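Local coordinates for Low molecular weight protein-tyrosine-phosphatase PtpA (Staphylococcus aureus, PDB 3ROF) that removes phosphate from phosphotyrosine residues of proteins and probably acts as a secreted effector that counters host defences and aids survival inside macrophages, at residues M6-F11 and D83-V88; A25-R30 and S141-L146. One frame throughout, in Å; residues are numbered along the deposited sequence. Where two conformers were deposited one is given.

Interaction 1: M6-F11 and D83-V88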
loop_
_atom_site.group_PDB
_atom_site.type_symbol
_atom_site.label_atom_id
_atom_site.label_comp_id
_atom_site.label_asym_id
_atom_site.label_seq_id
_atom_site.Cartn_x
_atom_site.Cartn_y
_atom_site.Cartn_z
ATOM N N MET A 6 -14.975 6.353 -8.704
ATOM C CA MET A 6 -14.073 5.713 -7.821
ATOM C C MET A 6 -12.708 6.320 -7.949
ATOM O O MET A 6 -12.331 6.893 -8.994
ATOM C CB MET A 6 -13.983 4.223 -8.099
ATOM C CG MET A 6 -13.223 3.544 -7.000
ATOM S SD MET A 6 -14.241 2.624 -5.877
ATOM C CE MET A 6 -15.925 3.084 -6.263
ATOM N N VAL A 7 -11.961 6.214 -6.868
ATOM C CA VAL A 7 -10.561 6.511 -6.949
ATOM C C VAL A 7 -9.779 5.272 -6.513
ATOM O O VAL A 7 -10.271 4.460 -5.723
ATOM C CB VAL A 7 -10.128 7.766 -6.178
ATOM C CG1 VAL A 7 -10.876 9.002 -6.693
ATOM C CG2 VAL A 7 -10.319 7.579 -4.762
ATOM N N ASP A 8 -8.582 5.136 -7.068
ATOM C CA ASP A 8 -7.758 3.986 -6.818
ATOM C C ASP A 8 -6.529 4.379 -6.027
ATOM O O ASP A 8 -5.829 5.329 -6.405
ATOM C CB ASP A 8 -7.337 3.367 -8.138
ATOM C CG ASP A 8 -8.500 2.833 -8.902
ATOM O OD1 ASP A 8 -8.989 1.746 -8.549
ATOM O OD2 ASP A 8 -8.955 3.517 -9.840
ATOM N N VAL A 9 -6.266 3.643 -4.949
ATOM C CA VAL A 9 -5.041 3.805 -4.176
ATOM C C VAL A 9 -4.255 2.522 -4.221
ATOM O O VAL A 9 -4.815 1.452 -3.972
ATOM C CB VAL A 9 -5.307 4.260 -2.676
ATOM C CG1 VAL A 9 -6.258 3.388 -1.939
ATOM C CG2 VAL A 9 -4.031 4.432 -1.905
ATOM N N ALA A 10 -2.960 2.608 -4.512
ATOM C CA ALA A 10 -2.074 1.430 -4.493
ATOM C C ALA A 10 -0.999 1.618 -3.481
ATOM O O ALA A 10 -0.294 2.618 -3.511
ATOM C CB ALA A 10 -1.427 1.198 -5.846
ATOM N N PHE A 11 -0.828 0.631 -2.616
ATOM C CA PHE A 11 0.361 0.539 -1.772
ATOM C C PHE A 11 1.431 -0.190 -2.561
ATOM O O PHE A 11 1.153 -1.200 -3.218
ATOM C CB PHE A 11 0.020 -0.198 -0.474
ATOM C CG PHE A 11 -0.964 0.535 0.372
ATOM C CD1 PHE A 11 -0.548 1.623 1.141
ATOM C CD2 PHE A 11 -2.303 0.181 0.376
ATOM C CE1 PHE A 11 -1.467 2.312 1.922
ATOM C CE2 PHE A 11 -3.200 0.848 1.174
ATOM C CZ PHE A 11 -2.804 1.919 1.933
ATOM N N ASP A 83 -0.241 2.946 -12.959
ATOM C CA ASP A 83 -0.545 4.264 -12.416
ATOM C C ASP A 83 -1.882 4.157 -11.679
ATOM O O ASP A 83 -2.720 3.320 -12.017
ATOM C CB ASP A 83 -0.657 5.277 -13.558
ATOM C CG ASP A 83 -0.400 6.711 -13.124
ATOM O OD1 ASP A 83 -0.338 7.013 -11.906
ATOM O OD2 ASP A 83 -0.241 7.555 -14.036
ATOM N N PHE A 84 -2.060 4.998 -10.676
ATOM C CA PHE A 84 -3.217 4.991 -9.821
ATOM C C PHE A 84 -3.422 6.437 -9.372
ATOM O O PHE A 84 -2.503 7.253 -9.452
ATOM C CB PHE A 84 -2.971 4.119 -8.580
ATOM C CG PHE A 84 -2.545 2.716 -8.909
ATOM C CD1 PHE A 84 -3.466 1.729 -9.030
ATOM C CD2 PHE A 84 -1.191 2.394 -9.089
ATOM C CE1 PHE A 84 -3.078 0.430 -9.345
ATOM C CE2 PHE A 84 -0.811 1.131 -9.407
ATOM C CZ PHE A 84 -1.743 0.146 -9.528
ATOM N N ASP A 85 -4.598 6.767 -8.870
ATOM C CA ASP A 85 -4.812 8.125 -8.384
ATOM C C ASP A 85 -3.859 8.481 -7.235
ATOM O O ASP A 85 -3.357 9.622 -7.162
ATOM C CB ASP A 85 -6.247 8.323 -7.929
ATOM C CG ASP A 85 -7.218 8.122 -9.064
ATOM O OD1 ASP A 85 -7.146 8.898 -10.022
ATOM O OD2 ASP A 85 -7.987 7.147 -9.058
ATOM N N TYR A 86 -3.638 7.514 -6.339
ATOM C CA TYR A 86 -2.751 7.689 -5.200
ATOM C C TYR A 86 -1.852 6.484 -5.125
ATOM O O TYR A 86 -2.345 5.362 -5.226
ATOM C CB TYR A 86 -3.533 7.817 -3.896
ATOM C CG TYR A 86 -4.502 8.976 -3.946
ATOM C CD1 TYR A 86 -4.108 10.262 -3.577
ATOM C CD2 TYR A 86 -5.798 8.795 -4.427
ATOM C CE1 TYR A 86 -4.986 11.344 -3.718
ATOM C CE2 TYR A 86 -6.668 9.859 -4.549
ATOM C CZ TYR A 86 -6.253 11.111 -4.174
ATOM O OH TYR A 86 -7.131 12.166 -4.300
ATOM N N ILE A 87 -0.560 6.719 -4.989
ATOM C CA ILE A 87 0.444 5.644 -4.875
ATOM C C ILE A 87 1.169 5.880 -3.553
ATOM O O ILE A 87 1.735 6.962 -3.339
ATOM C CB ILE A 87 1.436 5.640 -6.069
ATOM C CG1 ILE A 87 0.668 5.534 -7.392
ATOM C CG2 ILE A 87 2.407 4.507 -5.923
ATOM C CD1 ILE A 87 1.525 5.649 -8.561
ATOM N N VAL A 88 1.161 4.883 -2.679
ATOM C CA VAL A 88 1.683 5.037 -1.345
ATOM C C VAL A 88 2.798 3.993 -1.166
ATOM O O VAL A 88 2.538 2.792 -1.004
ATOM C CB VAL A 88 0.594 4.874 -0.279
ATOM C CG1 VAL A 88 1.206 5.036 1.128
ATOM C CG2 VAL A 88 -0.525 5.898 -0.524
HETATM O O HOH W 1 -6.413 5.267 -10.846
HETATM O O HOH W 2 -9.801 5.835 -10.964
#
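The methyl group of Ala10 sits over the centre of the Phe84 ring, CB 3.4 Å above the ring plane, in a CH-pi contact. Phe84 holds its CG beside its own backbone N (chi1 -55°), which sets the ring flat against Ala10; Asp8 CB lies at the ring edge, and the ring also meets that of His42. On the reverse side of the sheet Val9, Phe11, Tyr86 and Val88 point together: Val9 CG2 touches Tyr86 CB and, at 4.0 Å, Val88 CG2, while Phe11 runs side by side with Val88, its CD1 3.7 Å from Val88 CB. The backbones pair in parallel, Tyr86 N giving to Asp8 O, Ala10 N to Tyr86 O and Val88 N to Ala10 O at 2.8 Å. Before the regular pairing begins, Asp85 replaces a main-chain acceptor: its OD2 takes Asp8 N at 2.9 Å in a nearly straight bond (166°), through the lone pair turned away from the other oxygen. Asp8 OD2 stands 3.8 Å from that same Asp85 OD2, an acidic pair whose mutual repulsion is probably eased by a water that lies 2.7 Å from Asp8 OD2 and 2.9 Å from Asp85 OD2, by a second water held more weakly, and by His42, which binds Asp8 OD1. The face with Phe11 and Tyr86 is covered by helices 19-33 and 132-153, and Tyr86 OH reaches Asp153. These are neighbouring central strands of the parallel sheet in the low molecular weight tyrosine phosphatase fold, the first of them running on to Cys13, the probable nucleophile.

Interaction 2: A25-R30 and S141-L146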
loop_
_atom_site.group_PDB
_atom_site.type_symbol
_atom_site.label_atom_id
_atom_site.label_comp_id
_atom_site.label_asym_id
_atom_site.label_seq_id
_atom_site.Cartn_x
_atom_site.Cartn_y
_atom_site.Cartn_z
ATOM N N ALA A 25 -4.844 -4.757 2.843
ATOM C CA ALA A 25 -5.911 -5.444 3.554
ATOM C C ALA A 25 -6.472 -4.574 4.691
ATOM O O ALA A 25 -7.679 -4.519 4.904
ATOM C CB ALA A 25 -5.393 -6.756 4.093
ATOM N N ILE A 26 -5.584 -3.932 5.445
ATOM C CA ILE A 26 -6.028 -3.075 6.540
ATOM C C ILE A 26 -6.883 -1.922 5.988
ATOM O O ILE A 26 -7.932 -1.605 6.507
ATOM C CB ILE A 26 -4.823 -2.540 7.350
ATOM C CG1 ILE A 26 -4.120 -3.671 8.082
ATOM C CG2 ILE A 26 -5.264 -1.404 8.280
ATOM C CD1 ILE A 26 -2.762 -3.305 8.606
ATOM N N MET A 27 -6.386 -1.265 4.936
ATOM C CA MET A 27 -7.082 -0.144 4.327
ATOM C C MET A 27 -8.466 -0.544 3.815
ATOM O O MET A 27 -9.462 0.152 4.065
ATOM C CB MET A 27 -6.228 0.407 3.174
ATOM C CG MET A 27 -6.784 1.621 2.459
ATOM S SD MET A 27 -6.547 3.090 3.461
ATOM C CE MET A 27 -6.854 4.354 2.213
ATOM N N ARG A 28 -8.524 -1.693 3.115
ATOM C CA ARG A 28 -9.818 -2.151 2.611
ATOM C C ARG A 28 -10.812 -2.365 3.750
ATOM O O ARG A 28 -11.980 -1.947 3.665
ATOM C CB ARG A 28 -9.641 -3.443 1.812
ATOM C CG ARG A 28 -10.959 -4.022 1.327
ATOM C CD ARG A 28 -10.745 -5.246 0.419
ATOM N NE ARG A 28 -10.075 -4.833 -0.807
ATOM C CZ ARG A 28 -8.840 -5.166 -1.174
ATOM N NH1 ARG A 28 -8.155 -6.080 -0.522
ATOM N NH2 ARG A 28 -8.310 -4.575 -2.223
ATOM N N GLN A 29 -10.379 -3.016 4.824
ATOM C CA GLN A 29 -11.279 -3.255 5.930
ATOM C C GLN A 29 -11.664 -1.950 6.618
ATOM O O GLN A 29 -12.803 -1.792 7.046
ATOM C CB GLN A 29 -10.648 -4.239 6.917
ATOM C CG GLN A 29 -11.594 -4.583 8.053
ATOM C CD GLN A 29 -12.823 -5.367 7.569
ATOM O OE1 GLN A 29 -12.742 -6.286 6.747
ATOM N NE2 GLN A 29 -13.978 -5.011 8.118
ATOM N N ARG A 30 -10.711 -1.022 6.745
ATOM C CA ARG A 30 -10.981 0.227 7.421
ATOM C C ARG A 30 -12.045 1.015 6.640
ATOM O O ARG A 30 -12.938 1.618 7.267
ATOM C CB ARG A 30 -9.688 1.041 7.597
ATOM C CG ARG A 30 -9.917 2.281 8.446
ATOM C CD ARG A 30 -10.463 1.903 9.796
ATOM N NE ARG A 30 -10.455 3.014 10.735
ATOM C CZ ARG A 30 -10.780 2.849 12.006
ATOM N NH1 ARG A 30 -11.221 1.674 12.419
ATOM N NH2 ARG A 30 -10.673 3.866 12.842
ATOM N N SER A 141 -0.956 3.727 12.260
ATOM C CA SER A 141 -0.679 5.102 12.604
ATOM C C SER A 141 -1.016 6.056 11.457
ATOM O O SER A 141 -1.231 7.242 11.683
ATOM C CB SER A 141 0.757 5.267 13.044
ATOM O OG SER A 141 1.685 5.320 11.964
ATOM N N SER A 142 -1.057 5.518 10.247
ATOM C CA SER A 142 -1.301 6.299 9.026
ATOM C C SER A 142 -2.688 6.164 8.424
ATOM O O SER A 142 -3.075 7.026 7.638
ATOM C CB SER A 142 -0.314 5.885 7.937
ATOM O OG SER A 142 0.987 6.278 8.253
ATOM N N CYS A 143 -3.409 5.087 8.757
ATOM C CA CYS A 143 -4.503 4.660 7.914
ATOM C C CYS A 143 -5.649 5.678 7.884
ATOM O O CYS A 143 -6.082 6.058 6.788
ATOM C CB CYS A 143 -4.985 3.287 8.388
ATOM S SG CYS A 143 -6.198 2.524 7.285
ATOM N N ASP A 144 -6.147 6.088 9.039
ATOM C CA ASP A 144 -7.272 7.041 8.998
ATOM C C ASP A 144 -6.846 8.389 8.415
ATOM O O ASP A 144 -7.653 9.031 7.735
ATOM C CB ASP A 144 -7.866 7.234 10.359
ATOM C CG ASP A 144 -8.738 6.069 10.773
ATOM O OD1 ASP A 144 -9.436 5.520 9.927
ATOM O OD2 ASP A 144 -8.814 5.792 12.002
ATOM N N ASN A 145 -5.618 8.848 8.649
ATOM C CA ASN A 145 -5.162 10.109 8.078
ATOM C C ASN A 145 -5.087 10.030 6.559
ATOM O O ASN A 145 -5.452 10.986 5.855
ATOM C CB ASN A 145 -3.793 10.460 8.642
ATOM C CG ASN A 145 -3.836 10.867 10.074
ATOM O OD1 ASN A 145 -4.860 11.314 10.584
ATOM N ND2 ASN A 145 -2.724 10.692 10.763
ATOM N N LEU A 146 -4.633 8.897 6.027
ATOM C CA LEU A 146 -4.593 8.676 4.603
ATOM C C LEU A 146 -6.011 8.673 3.996
ATOM O O LEU A 146 -6.270 9.284 2.957
ATOM C CB LEU A 146 -3.849 7.363 4.300
ATOM C CG LEU A 146 -3.869 6.936 2.831
ATOM C CD1 LEU A 146 -3.176 7.985 1.925
ATOM C CD2 LEU A 146 -3.168 5.577 2.699
#
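Arg30 and Asp144 form the charged part of the contact, a two-bond salt bridge in which the guanidinium presents its NE side to the carboxylate. NE gives a nearly straight bond (170°) to Asp144 OD1 at 2.8 Å, with the oxygen in the guanidinium plane. NH2 reaches Asp144 OD2, also at 2.8 Å, but this oxygen is tilted from the plane and the bond is more bent. Both carboxylate oxygens are met on their syn sides, and the two flat groups are turned 32° from one another, so the grip is bidentate but not coplanar. A bend in the Arg30 chain at chi2 brings the guanidinium to the acid. Asp144 OD1 has a second cation in Arg34, so two arginines share this carboxylate and probably stabilise its negative charge.

The apolar part centres on Cys143, whose SG is met by Ile26, Met27 and Arg30. It touches Arg30 CB at 3.8 Å and, in one of two Met27 conformers, Met27 SD at 3.9 Å, with Ile26 CG2 a little farther off; with SG anti to the backbone N, the sulfur comes up against Arg30 and Met27. One turn on from Cys143, Leu146 CD2 meets Met27 CE of that same conformer at 3.9 Å, the two side chains crossing at about a right angle.

The axes of the short helical segments pass 10.4 Å apart at 48°. Both helices lie on the same face of the sheet. Ile26 also meets Tyr136 and Val139 of helix 132-153 and Leu63 of helix 57-65, whereas Met27 reaches inward to Val41 of strand 39-45, joining helix 19-33 to the sheet.

Interaction 1 pairs two strands of the parallel sheet, and interaction 2 joins two helices that pack on one face of it; their centres are 13 Å apart. They meet directly: Phe11 CE2 lies 3.7 Å from Met27 CB, and Leu146 CD2 lies 3.8 Å from Phe11 CZ. Along the chain the segments alternate, 6-11, 25-30, 83-88 and 141-146, so the two contacts cross in sequence, tying the N-terminal strand and helix to the middle and the C-terminal helix respectively. Strand 7-13 leads through the short phosphatase P-loop into helix 19-33, and the probable catalytic residues Cys13 and Arg19 fall at this junction. The strand and helix that carry them are thus held by the same hydrophobic core.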